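Local structure of uncharacterized protein YP_928783.1 (Shewanella amazonensis SB2B, 3KE2) at residues A32-N35 and L36-G40. The protein is of unknown function but carries a winged helix-turn-helix domain, a fold that in many relatives binds DNA. Residues are numbered along the deposited sequence; the frame is centred on the assembly and turned at random.
With NO3 (nitrate ion), chain D.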
loop_
_atom_site.group_PDB
_atom_site.type_symbol
_atom_site.label_atom_id
_atom_site.label_comp_id
_atom_site.label_asym_id
_atom_site.label_seq_id
_atom_site.Cartn_x
_atom_site.Cartn_y
_atom_site.Cartn_z
ATOM N N ALA A 32 17.656 10.098 -1.351
ATOM C CA ALA A 32 18.795 10.557 -0.550
ATOM C C ALA A 32 19.121 9.564 0.595
ATOM O O ALA A 32 18.271 8.780 1.010
ATOM C CB ALA A 32 18.524 11.941 0.020
ATOM N N ARG A 33 20.349 9.611 1.101
ATOM C CA ARG A 33 20.753 8.762 2.201
ATOM C C ARG A 33 20.275 9.356 3.503
ATOM O O ARG A 33 20.745 10.414 3.916
ATOM C CB ARG A 33 22.261 8.595 2.253
ATOM C CG ARG A 33 22.762 7.925 1.027
ATOM C CD ARG A 33 24.175 7.428 1.142
ATOM N NE ARG A 33 24.501 6.707 -0.083
ATOM C CZ ARG A 33 25.648 6.076 -0.320
ATOM N NH1 ARG A 33 26.625 6.045 0.592
ATOM N NH2 ARG A 33 25.816 5.457 -1.482
ATOM N N HIS A 34 19.347 8.649 4.140
ATOM C CA HIS A 34 18.773 9.064 5.383
ATOM C C HIS A 34 18.852 8.027 6.445
ATOM O O HIS A 34 18.910 6.827 6.148
ATOM C CB HIS A 34 17.269 9.297 5.245
ATOM C CG HIS A 34 16.905 10.606 4.653
ATOM N ND1 HIS A 34 16.929 11.770 5.378
ATOM C CD2 HIS A 34 16.446 10.935 3.425
ATOM C CE1 HIS A 34 16.541 12.769 4.610
ATOM N NE2 HIS A 34 16.238 12.289 3.418
ATOM N N ASN A 35 18.809 8.518 7.689
ATOM C CA ASN A 35 18.678 7.680 8.868
ATOM C C ASN A 35 17.581 8.313 9.757
ATOM O O ASN A 35 16.942 9.272 9.361
ATOM C CB ASN A 35 20.013 7.428 9.577
ATOM C CG ASN A 35 20.692 8.672 10.044
ATOM O OD1 ASN A 35 20.086 9.713 10.230
ATOM N ND2 ASN A 35 21.982 8.550 10.268
ATOM N N LEU A 36 17.339 7.759 10.931
ATOM C CA LEU A 36 16.271 8.263 11.785
ATOM C C LEU A 36 16.483 9.729 12.139
ATOM O O LEU A 36 15.573 10.538 12.049
ATOM C CB LEU A 36 16.157 7.406 13.042
ATOM C CG LEU A 36 15.681 5.972 12.830
ATOM C CD1 LEU A 36 15.652 5.255 14.153
ATOM C CD2 LEU A 36 14.283 5.909 12.172
ATOM N N LEU A 37 17.699 10.062 12.507
ATOM C CA LEU A 37 18.028 11.419 12.876
ATOM C C LEU A 37 17.824 12.396 11.708
ATOM O O LEU A 37 17.284 13.483 11.901
ATOM C CB LEU A 37 19.471 11.486 13.369
ATOM C CG LEU A 37 19.825 12.829 14.007
ATOM C CD1 LEU A 37 18.724 13.251 15.056
ATOM C CD2 LEU A 37 21.250 12.809 14.607
ATOM N N SER A 38 18.227 12.009 10.497
ATOM C CA SER A 38 18.049 12.912 9.350
ATOM C C SER A 38 16.564 13.007 9.007
ATOM O O SER A 38 16.056 14.101 8.785
ATOM C CB SER A 38 18.894 12.510 8.117
ATOM O OG SER A 38 18.504 11.271 7.567
ATOM N N LEU A 39 15.869 11.874 8.994
ATOM C CA LEU A 39 14.442 11.903 8.722
ATOM C C LEU A 39 13.680 12.783 9.751
ATOM O O LEU A 39 12.757 13.502 9.395
ATOM C CB LEU A 39 13.864 10.483 8.672
ATOM C CG LEU A 39 14.269 9.676 7.427
ATOM C CD1 LEU A 39 13.981 8.189 7.585
ATOM C CD2 LEU A 39 13.584 10.230 6.181
ATOM N N GLY A 40 14.097 12.753 11.010
ATOM C CA GLY A 40 13.425 13.529 12.032
ATOM C C GLY A 40 13.530 15.025 11.816
ATOM O O GLY A 40 12.528 15.744 11.904
HETATM N N NO3 D . 19.790 6.713 13.241
HETATM O O1 NO3 D . 18.927 5.864 12.562
HETATM O O2 NO3 D . 20.686 6.184 14.169
HETATM O O3 NO3 D . 19.740 8.079 12.966
#
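Asn35 and Ser38 close a capping box at the N-terminus of helix 36-43, and both reciprocal bonds are present. Ser38 N donates to Asn35 OD1 at 3.0 Å, meeting the amide oxygen almost head-on with a C=O...N angle of 171°. In return, Asn35 N donates to Ser38 OG over 2.8 Å. Asn35 carries CG between its backbone N and carbonyl carbon, which turns OD1 toward the N-H of Ser38. Ser38 OG has a second partner, His34 ND1 at 2.7 Å, and approaches that ring at its edge, near the plane; this bond is bent (142°), and either atom could donate. The hydroxyl thus ties two successive loop residues to the helix. The first regular backbone bond of the helix runs from Leu39 N to Asn35 O (2.8 Å).

A nitrate ion, probably from the crystallisation liquor, accepts from Leu36 N through O1 and from Leu37 N through O3, as expected of an anion at a helix N-terminus. An alanine in place of Asn35 removes OD1 and ND2 and would probably leave Ser38 N without its capping acceptor and the helix end without its weak tie to Gly76 O.

Packing extends from this polar cap into the domain. Leu36 meets Gln51 and Ile54 of helix 47-55, while Leu39 reaches Leu28 of helix 14-31 and Leu50 of helix 47-55. A backbone hydrogen bond of His34 with Tyr78 also ties the loop to strand 77-82. Within the turn, Leu39 forms a CH-pi contact over one His34 face: CD2 lies 3.9 Å from the His34 ring centroid, 19° off the normal.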